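Local coordinates for Glyco_hydro_cc domain-containing protein (Trichoderma gamsii, PDB 6UBD), which probably binds beta-1,3-glucan oligosaccharides, as a subgroup VII member of glycoside hydrolase family 128, at residues G81-Q86 with G111-A116; H54-A59 with M73-G78; Y100-N105 with F169-I174. One frame throughout, in Å; residues are numbered along the deposited sequence.

Overall arrangement
Read from the N terminus, the chain meets interaction 2 first: the loop that opens at 54-59, after the second barrel strand, is closed at 73-78, at the end of the third. Interaction 1 opens only afterwards, at 81-86, so the two are in series. Before it closes at 111-116, interaction 3 has already opened at 100-105; it closes at 169-174, and the segments of interactions 1 and 3 therefore cross. Interaction 3 joins the fourth and sixth strands inside the barrel, interaction 2 joins the loops after the second and third strands at its C-terminal end, and interaction 1 fastens helix 82-92 to the loop after the fourth strand. A probable backbone hydrogen bond from Asn105 N to Trp75 O joins interactions 2 and 3.

Interaction 1. Residues G81-Q86 with G111-A116; sequences GQKDAQ and GADVSA
The carboxylate of Asp113 grips two backbone N-H groups in the first turn of helix 82-92, one with each oxygen. Lys83 N donates to Asp113 OD2 at 2.8 Å, nearly straight at 159° and on the syn lone pair of that oxygen. Asp84 N reaches Asp113 OD1 at 2.9 Å, again on the syn side but 19° out of the carboxylate plane. With both oxygens held, the group is fixed in rotation, and its negative charge lies at the helix N terminus, where the helix dipole would be expected to stabilise it. Gly81 is the N-cap residue; lacking a side chain, it lets its CA come to 3.3 Å from Asp113 OD1. The side chain of Lys83 passes across that of Asp113 at about a right angle, its CB 3.4 Å from Asp113 OD2. A final bend in the lysine chain (chi4 76°) brings the ammonium to a water that accepts from Lys83 NZ and donates to Asp113 OD2, so the opposite charges meet through solvent. A second water bridges Asp84 OD2, at 2.7 Å, to the carbonyl oxygen of Ala116. The other polar ties of Asp84 run to backbone just before the helix, OD1 to Gly78 N and OD2 to Asn80 N. Apolar contact is slight: Ala112 CB comes within 4.5 Å of Gly81 CA. In the fold, this surface contact joins the start of the helix that follows the third barrel strand, 69-73, to the loop leading from the fourth, 100-102, towards helix 120-136.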
loop_
_atom_site.group_PDB
_atom_site.type_symbol
_atom_site.label_atom_id
_atom_site.label_comp_id
_atom_site.label_asym_id
_atom_site.label_seq_id
_atom_site.Cartn_x
_atom_site.Cartn_y
_atom_site.Cartn_z
ATOM N N GLY A 81 3.996 17.516 8.540
ATOM C CA GLY A 81 5.264 17.466 7.806
ATOM C C GLY A 81 5.317 18.324 6.536
ATOM O O GLY A 81 4.279 18.673 5.966
ATOM N N GLN A 82 6.553 18.672 6.145
ATOM C CA GLN A 82 6.768 19.454 4.884
ATOM C C GLN A 82 6.087 18.781 3.700
ATOM O O GLN A 82 5.376 19.436 2.906
ATOM C CB GLN A 82 8.249 19.742 4.681
ATOM C CG GLN A 82 8.519 20.696 3.501
ATOM C CD GLN A 82 9.946 21.241 3.463
ATOM O OE1 GLN A 82 10.179 22.441 3.671
ATOM N NE2 GLN A 82 10.909 20.376 3.150
ATOM N N LYS A 83 6.425 17.511 3.476
ATOM C CA LYS A 83 5.845 16.744 2.333
ATOM C C LYS A 83 4.344 16.526 2.532
ATOM O O LYS A 83 3.571 16.559 1.543
ATOM C CB LYS A 83 6.567 15.419 2.116
ATOM C CG LYS A 83 8.032 15.556 1.682
ATOM C CD LYS A 83 8.810 14.210 1.421
ATOM C CE LYS A 83 10.207 14.447 0.898
ATOM N NZ LYS A 83 11.083 14.878 2.005
ATOM N N ASP A 84 3.888 16.345 3.775
ATOM C CA ASP A 84 2.421 16.204 4.067
ATOM C C ASP A 84 1.683 17.429 3.491
ATOM O O ASP A 84 0.699 17.285 2.749
ATOM C CB ASP A 84 2.249 16.011 5.553
ATOM C CG ASP A 84 0.836 15.774 6.082
ATOM O OD1 ASP A 84 -0.074 15.468 5.258
ATOM O OD2 ASP A 84 0.699 15.817 7.353
ATOM N N ALA A 85 2.157 18.624 3.880
ATOM C CA ALA A 85 1.508 19.854 3.384
ATOM C C ALA A 85 1.574 19.990 1.847
ATOM O O ALA A 85 0.590 20.378 1.212
ATOM C CB ALA A 85 2.091 21.079 4.092
ATOM N N GLN A 86 2.707 19.672 1.254
ATOM C CA GLN A 86 2.863 19.745 -0.236
ATOM C C GLN A 86 1.850 18.775 -0.895
ATOM O O GLN A 86 1.192 19.122 -1.889
ATOM C CB GLN A 86 4.300 19.386 -0.637
ATOM C CG GLN A 86 5.312 20.477 -0.309
ATOM C CD GLN A 86 6.729 20.053 -0.612
ATOM O OE1 GLN A 86 6.975 18.913 -1.036
ATOM N NE2 GLN A 86 7.688 20.924 -0.304
ATOM N N GLY A 111 5.162 10.890 13.820
ATOM C CA GLY A 111 6.462 11.178 13.214
ATOM C C GLY A 111 6.273 12.048 11.968
ATOM O O GLY A 111 5.511 11.661 11.051
ATOM N N ALA A 112 6.888 13.219 11.965
ATOM C CA ALA A 112 6.748 14.181 10.849
ATOM C C ALA A 112 7.190 13.536 9.535
ATOM O O ALA A 112 8.297 12.973 9.441
ATOM C CB ALA A 112 7.520 15.445 11.114
ATOM N N ASP A 113 6.290 13.570 8.541
ATOM C CA ASP A 113 6.494 12.901 7.216
ATOM C C ASP A 113 6.758 11.379 7.294
ATOM O O ASP A 113 7.233 10.819 6.294
ATOM C CB ASP A 113 7.543 13.657 6.369
ATOM C CG ASP A 113 7.007 14.897 5.660
ATOM O OD1 ASP A 113 5.743 15.059 5.565
ATOM O OD2 ASP A 113 7.812 15.740 5.211
ATOM N N VAL A 114 6.447 10.761 8.423
ATOM C CA VAL A 114 6.607 9.294 8.595
ATOM C C VAL A 114 5.242 8.597 8.514
ATOM O O VAL A 114 5.022 7.718 7.703
ATOM C CB VAL A 114 7.358 8.886 9.873
ATOM C CG1 VAL A 114 7.440 7.380 10.037
ATOM C CG2 VAL A 114 8.722 9.561 9.917
ATOM N N SER A 115 4.327 9.000 9.375
ATOM C CA SER A 115 2.933 8.491 9.474
ATOM C C SER A 115 1.970 9.676 9.645
ATOM O O SER A 115 2.401 10.676 10.213
ATOM C CB SER A 115 2.831 7.451 10.618
ATOM O OG SER A 115 3.753 6.365 10.437
ATOM N N ALA A 116 0.732 9.539 9.153
ATOM C CA ALA A 116 -0.143 10.712 9.061
ATOM C C ALA A 116 -0.492 11.341 10.430
ATOM O O ALA A 116 -0.698 12.605 10.459
ATOM C CB ALA A 116 -1.399 10.360 8.299
HETATM O O HOH W 1 10.478 15.410 5.000
HETATM O O HOH W 2 -1.283 14.369 8.406
#

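Interaction 2. Residues H54-A59 with M73-G78; sequences HDWTPA and MLWGGG
Two loops at the C-terminal end of the barrel, following the second and third strands, meet where Trp56 and Thr57 lie against Met73. Met73 N donates to Thr57 O at 3.1 Å. The methionine side chain runs beside that of Trp56, pointing the same way; its SD is 3.7 Å from Trp56 CA and forms an oblique Met-aromatic contact with the indole. The bend at its end (chi3 -64°) brings the methyl CE up to His54 CE1 and Trp56 CD1, 3.8 Å from each. Here the parallel neighbours 52-54 and 69-73 of the (beta/alpha)8 barrel give way to loops, and one water bonds both: it donates to Trp56 O and Met73 O and accepts from Trp75 N. The first loop is tightened from within. Asp55 OD1 takes both the hydroxyl and the N-H of Thr57, the latter closing an Asx turn, and Thr57 OG1 in turn accepts from Ala59 N in an ST turn. His54 ND1 accepts the N-H of Trp56 near the imidazole plane, while His54 CE1 lies over one face of the indole, 3.6 Å above its plane and offset toward the rim. Trp56 NE1 is bonded to Glu201 and His54 NE2 to Thr200 O, both on strand 197-206. Trp75 adds CD1, 4.0 Å from Trp56 CB, and its ring makes a cation-pi contact with Arg87 of helix 82-92.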
loop_
_atom_site.group_PDB
_atom_site.type_symbol
_atom_site.label_atom_id
_atom_site.label_comp_id
_atom_site.label_asym_id
_atom_site.label_seq_id
_atom_site.Cartn_x
_atom_site.Cartn_y
_atom_site.Cartn_z
ATOM N N HIS A 54 2.322 2.664 -6.555
ATOM C CA HIS A 54 2.064 3.933 -5.862
ATOM C C HIS A 54 3.364 4.521 -5.332
ATOM O O HIS A 54 4.364 3.768 -5.273
ATOM C CB HIS A 54 0.953 3.825 -4.798
ATOM C CG HIS A 54 1.449 3.284 -3.486
ATOM N ND1 HIS A 54 1.906 4.107 -2.502
ATOM C CD2 HIS A 54 1.440 2.016 -2.977
ATOM C CE1 HIS A 54 2.178 3.382 -1.429
ATOM N NE2 HIS A 54 1.912 2.093 -1.692
ATOM N N ASP A 55 3.394 5.789 -4.949
ATOM C CA ASP A 55 4.588 6.426 -4.359
ATOM C C ASP A 55 4.181 7.377 -3.237
ATOM O O ASP A 55 4.944 8.293 -2.972
ATOM C CB ASP A 55 5.448 7.084 -5.432
ATOM C CG ASP A 55 4.772 8.297 -6.078
ATOM O OD1 ASP A 55 3.623 8.631 -5.725
ATOM O OD2 ASP A 55 5.459 8.951 -6.927
ATOM N N TRP A 56 3.082 7.061 -2.555
ATOM C CA TRP A 56 2.563 7.885 -1.430
ATOM C C TRP A 56 2.092 9.306 -1.852
ATOM O O TRP A 56 1.701 10.077 -0.963
ATOM C CB TRP A 56 3.559 7.950 -0.261
ATOM C CG TRP A 56 3.866 6.591 0.330
ATOM C CD1 TRP A 56 3.168 5.896 1.283
ATOM C CD2 TRP A 56 5.003 5.756 0.002
ATOM N NE1 TRP A 56 3.760 4.689 1.552
ATOM C CE2 TRP A 56 4.851 4.578 0.760
ATOM C CE3 TRP A 56 6.100 5.880 -0.885
ATOM C CZ2 TRP A 56 5.775 3.520 0.650
ATOM C CZ3 TRP A 56 6.993 4.811 -0.983
ATOM C CH2 TRP A 56 6.852 3.652 -0.211
ATOM N N THR A 57 2.170 9.664 -3.139
ATOM C CA THR A 57 1.776 11.010 -3.625
ATOM C C THR A 57 0.440 10.981 -4.372
ATOM O O THR A 57 -0.104 9.932 -4.707
ATOM C CB THR A 57 2.842 11.632 -4.546
ATOM O OG1 THR A 57 2.727 11.166 -5.918
ATOM C CG2 THR A 57 4.264 11.499 -4.007
ATOM N N PRO A 58 -0.194 12.160 -4.624
ATOM C CA PRO A 58 -1.434 12.226 -5.402
ATOM C C PRO A 58 -1.343 11.776 -6.861
ATOM O O PRO A 58 -2.380 11.495 -7.444
ATOM C CB PRO A 58 -1.804 13.720 -5.305
ATOM C CG PRO A 58 -1.194 14.183 -3.991
ATOM C CD PRO A 58 0.121 13.441 -3.989
ATOM N N ALA A 59 -0.113 11.757 -7.410
ATOM C CA ALA A 59 0.096 11.534 -8.859
ATOM C C ALA A 59 1.440 10.834 -9.079
ATOM O O ALA A 59 2.435 11.475 -9.434
ATOM C CB ALA A 59 0.004 12.813 -9.633
ATOM N N MET A 73 -2.757 8.622 -3.925
ATOM C CA MET A 73 -2.943 8.613 -2.446
ATOM C C MET A 73 -3.191 10.046 -1.960
ATOM O O MET A 73 -2.525 10.955 -2.443
ATOM C CB MET A 73 -1.707 8.035 -1.725
ATOM C CG MET A 73 -1.812 8.025 -0.231
ATOM S SD MET A 73 -0.437 7.280 0.686
ATOM C CE MET A 73 -0.472 5.551 0.201
ATOM N N LEU A 74 -4.065 10.201 -0.963
ATOM C CA LEU A 74 -4.014 11.386 -0.057
ATOM C C LEU A 74 -3.356 10.939 1.272
ATOM O O LEU A 74 -3.964 10.237 2.045
ATOM C CB LEU A 74 -5.397 11.999 0.184
ATOM C CG LEU A 74 -5.426 13.132 1.210
ATOM C CD1 LEU A 74 -4.509 14.285 0.788
ATOM C CD2 LEU A 74 -6.823 13.704 1.364
ATOM N N TRP A 75 -2.092 11.312 1.469
ATOM C CA TRP A 75 -1.284 10.751 2.546
ATOM C C TRP A 75 -1.825 11.148 3.937
ATOM O O TRP A 75 -1.845 10.289 4.873
ATOM C CB TRP A 75 0.185 11.180 2.331
ATOM C CG TRP A 75 1.207 10.605 3.280
ATOM C CD1 TRP A 75 1.976 9.469 3.070
ATOM C CD2 TRP A 75 1.683 11.140 4.540
ATOM N NE1 TRP A 75 2.829 9.234 4.116
ATOM C CE2 TRP A 75 2.671 10.255 5.027
ATOM C CE3 TRP A 75 1.323 12.255 5.340
ATOM C CZ2 TRP A 75 3.354 10.485 6.232
ATOM C CZ3 TRP A 75 1.989 12.472 6.526
ATOM C CH2 TRP A 75 2.990 11.589 6.971
ATOM N N GLY A 76 -2.159 12.432 4.127
ATOM C CA GLY A 76 -2.574 12.914 5.436
ATOM C C GLY A 76 -3.367 14.193 5.349
ATOM O O GLY A 76 -3.977 14.509 4.318
ATOM N N GLY A 77 -3.340 14.956 6.477
ATOM C CA GLY A 77 -4.086 16.217 6.614
ATOM C C GLY A 77 -3.270 17.485 6.467
ATOM O O GLY A 77 -3.870 18.553 6.661
ATOM N N GLY A 78 -1.994 17.393 6.117
ATOM C CA GLY A 78 -1.189 18.563 5.814
ATOM C C GLY A 78 -0.722 19.365 7.027
ATOM O O GLY A 78 -0.153 20.436 6.807
HETATM O O HOH W 3 -0.428 11.976 -0.970
#

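Interaction 3. Residues Y100-N105 with F169-I174; sequences YVMGFN and FTSIHI
Tyr100 meets Phe169 at the start of the contact, Phe169 CE1 lying near the tyrosine ring plane at its edge, 4.4 Å from Tyr100 CD2. The hydroxyl of Tyr100 is bonded to Pro27 O, and both aromatic rings also meet Trp198 on strand 197-206, with which Phe169 is stacked. Phe169 CG sits between its own backbone N and carbonyl carbon (chi1 63°), a setting that turns the ring towards strand 100-102. At Val101 the backbone takes over, its carbonyl oxygen 4.5 Å from Phe169 CZ. Met102 follows with its CG at the edge of the phenylalanine ring, 4.1 Å from Phe169 CZ, and 4.2 Å from Ser171 OG. Beyond CG its chain bends, leading the methyl towards His54, while Met73 and Thr200 also pack on the side chain. These are the fourth and sixth strands of the (beta/alpha)8 barrel. The two segments run in roughly the same direction, 34° apart, but are not sheet neighbours: strand 140-142 pairs with 100-102, and the nearest CA atoms, of Met102 and Ser171, are 7.5 Å apart; they meet mainly through side chains in the barrel interior. Farther along, Asn105 precedes Glu106 in the Asn-Glu pair recognisable from clan GH-A barrels. Asn105 OD1 comes in plane to the edge of the His173 imidazole, 3.3 Å from His173 CE1, with amide and ring 52° apart. A water also in the ring plane donates to Asn105 OD1 at 2.8 Å and is hydrogen-bonded to His173 NE2. On the other ring nitrogen, His173 ND1 is bonded to Glu106 OE2, while Glu201 packs on both Asn105 and His173.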
loop_
_atom_site.group_PDB
_atom_site.type_symbol
_atom_site.label_atom_id
_atom_site.label_comp_id
_atom_site.label_asym_id
_atom_site.label_seq_id
_atom_site.Cartn_x
_atom_site.Cartn_y
_atom_site.Cartn_z
ATOM N N TYR A 100 -7.921 4.770 -9.370
ATOM C CA TYR A 100 -7.837 4.216 -8.009
ATOM C C TYR A 100 -7.234 5.281 -7.083
ATOM O O TYR A 100 -6.204 5.877 -7.454
ATOM C CB TYR A 100 -6.956 2.958 -7.980
ATOM C CG TYR A 100 -7.374 1.809 -8.898
ATOM C CD1 TYR A 100 -6.970 1.758 -10.223
ATOM C CD2 TYR A 100 -8.205 0.795 -8.465
ATOM C CE1 TYR A 100 -7.393 0.733 -11.074
ATOM C CE2 TYR A 100 -8.598 -0.251 -9.292
ATOM C CZ TYR A 100 -8.214 -0.267 -10.627
ATOM O OH TYR A 100 -8.612 -1.269 -11.492
ATOM N N VAL A 101 -7.833 5.455 -5.885
ATOM C CA VAL A 101 -7.298 6.430 -4.903
ATOM C C VAL A 101 -7.339 5.780 -3.523
ATOM O O VAL A 101 -8.406 5.268 -3.131
ATOM C CB VAL A 101 -7.968 7.782 -4.950
ATOM C CG1 VAL A 101 -9.404 7.663 -4.783
ATOM C CG2 VAL A 101 -7.430 8.821 -3.960
ATOM N N MET A 102 -6.227 5.887 -2.804
ATOM C CA MET A 102 -6.139 5.403 -1.431
ATOM C C MET A 102 -6.205 6.571 -0.422
ATOM O O MET A 102 -5.586 7.645 -0.648
ATOM C CB MET A 102 -4.809 4.642 -1.211
ATOM C CG MET A 102 -4.576 3.430 -2.135
ATOM S SD MET A 102 -2.984 2.674 -2.049
ATOM C CE MET A 102 -1.909 3.927 -2.745
ATOM N N GLY A 103 -6.772 6.281 0.759
ATOM C CA GLY A 103 -6.744 7.216 1.879
ATOM C C GLY A 103 -5.473 7.184 2.715
ATOM O O GLY A 103 -4.381 6.704 2.231
ATOM N N PHE A 104 -5.565 7.694 3.931
ATOM C CA PHE A 104 -4.403 8.168 4.707
ATOM C C PHE A 104 -3.398 7.022 5.002
ATOM O O PHE A 104 -3.818 5.894 5.287
ATOM C CB PHE A 104 -4.825 8.864 5.989
ATOM C CG PHE A 104 -6.063 9.711 5.804
ATOM C CD1 PHE A 104 -6.069 10.854 4.984
ATOM C CD2 PHE A 104 -7.274 9.322 6.358
ATOM C CE1 PHE A 104 -7.237 11.575 4.730
ATOM C CE2 PHE A 104 -8.440 10.027 6.072
ATOM C CZ PHE A 104 -8.421 11.127 5.270
ATOM N N ASN A 105 -2.126 7.456 5.054
ATOM C CA ASN A 105 -1.033 6.494 5.389
ATOM C C ASN A 105 -0.766 6.466 6.904
ATOM O O ASN A 105 -0.091 7.378 7.378
ATOM C CB ASN A 105 0.185 6.845 4.534
ATOM C CG ASN A 105 1.319 5.833 4.677
ATOM O OD1 ASN A 105 1.184 4.766 4.048
ATOM N ND2 ASN A 105 2.253 6.070 5.590
ATOM N N PHE A 169 -12.057 -1.107 -1.367
ATOM C CA PHE A 169 -11.015 -2.087 -1.008
ATOM C C PHE A 169 -10.362 -1.575 0.280
ATOM O O PHE A 169 -10.154 -0.369 0.457
ATOM C CB PHE A 169 -10.004 -2.360 -2.161
ATOM C CG PHE A 169 -9.173 -1.180 -2.617
ATOM C CD1 PHE A 169 -9.591 -0.339 -3.647
ATOM C CD2 PHE A 169 -7.952 -0.902 -2.038
ATOM C CE1 PHE A 169 -8.755 0.673 -4.102
ATOM C CE2 PHE A 169 -7.144 0.137 -2.454
ATOM C CZ PHE A 169 -7.540 0.897 -3.515
ATOM N N THR A 170 -10.024 -2.524 1.166
ATOM C CA THR A 170 -9.427 -2.232 2.464
ATOM C C THR A 170 -7.893 -2.231 2.272
ATOM O O THR A 170 -7.302 -3.327 1.852
ATOM C CB THR A 170 -9.829 -3.266 3.521
ATOM O OG1 THR A 170 -11.276 -3.256 3.628
ATOM C CG2 THR A 170 -9.259 -2.918 4.870
ATOM N N SER A 171 -7.183 -1.150 2.505
ATOM C CA SER A 171 -5.695 -1.064 2.386
ATOM C C SER A 171 -5.098 -1.515 3.695
ATOM O O SER A 171 -5.477 -1.007 4.779
ATOM C CB SER A 171 -5.288 0.398 2.145
ATOM O OG SER A 171 -5.912 0.956 1.020
ATOM N N ILE A 172 -4.123 -2.452 3.635
ATOM C CA ILE A 172 -3.404 -2.998 4.819
ATOM C C ILE A 172 -1.890 -2.948 4.633
ATOM O O ILE A 172 -1.394 -3.027 3.495
ATOM C CB ILE A 172 -3.966 -4.394 5.218
ATOM C CG1 ILE A 172 -3.514 -5.516 4.277
ATOM C CG2 ILE A 172 -5.506 -4.290 5.334
ATOM C CD1 ILE A 172 -3.956 -6.918 4.778
ATOM N N HIS A 173 -1.209 -2.802 5.748
ATOM C CA HIS A 173 0.268 -2.864 5.805
ATOM C C HIS A 173 0.638 -4.146 6.569
ATOM O O HIS A 173 0.151 -4.349 7.677
ATOM C CB HIS A 173 0.830 -1.634 6.544
ATOM C CG HIS A 173 0.799 -0.389 5.702
ATOM N ND1 HIS A 173 1.381 0.810 6.138
ATOM C CD2 HIS A 173 0.345 -0.190 4.440
ATOM C CE1 HIS A 173 1.234 1.699 5.143
ATOM N NE2 HIS A 173 0.625 1.126 4.101
ATOM N N ILE A 174 1.501 -5.003 5.982
ATOM C CA ILE A 174 1.942 -6.271 6.658
ATOM C C ILE A 174 3.459 -6.225 6.940
ATOM O O ILE A 174 4.274 -6.236 5.980
ATOM C CB ILE A 174 1.528 -7.457 5.787
ATOM C CG1 ILE A 174 0.008 -7.554 5.625
ATOM C CG2 ILE A 174 2.082 -8.746 6.454
ATOM C CD1 ILE A 174 -0.528 -8.755 4.854
HETATM O O HOH W 4 0.425 2.939 2.040
#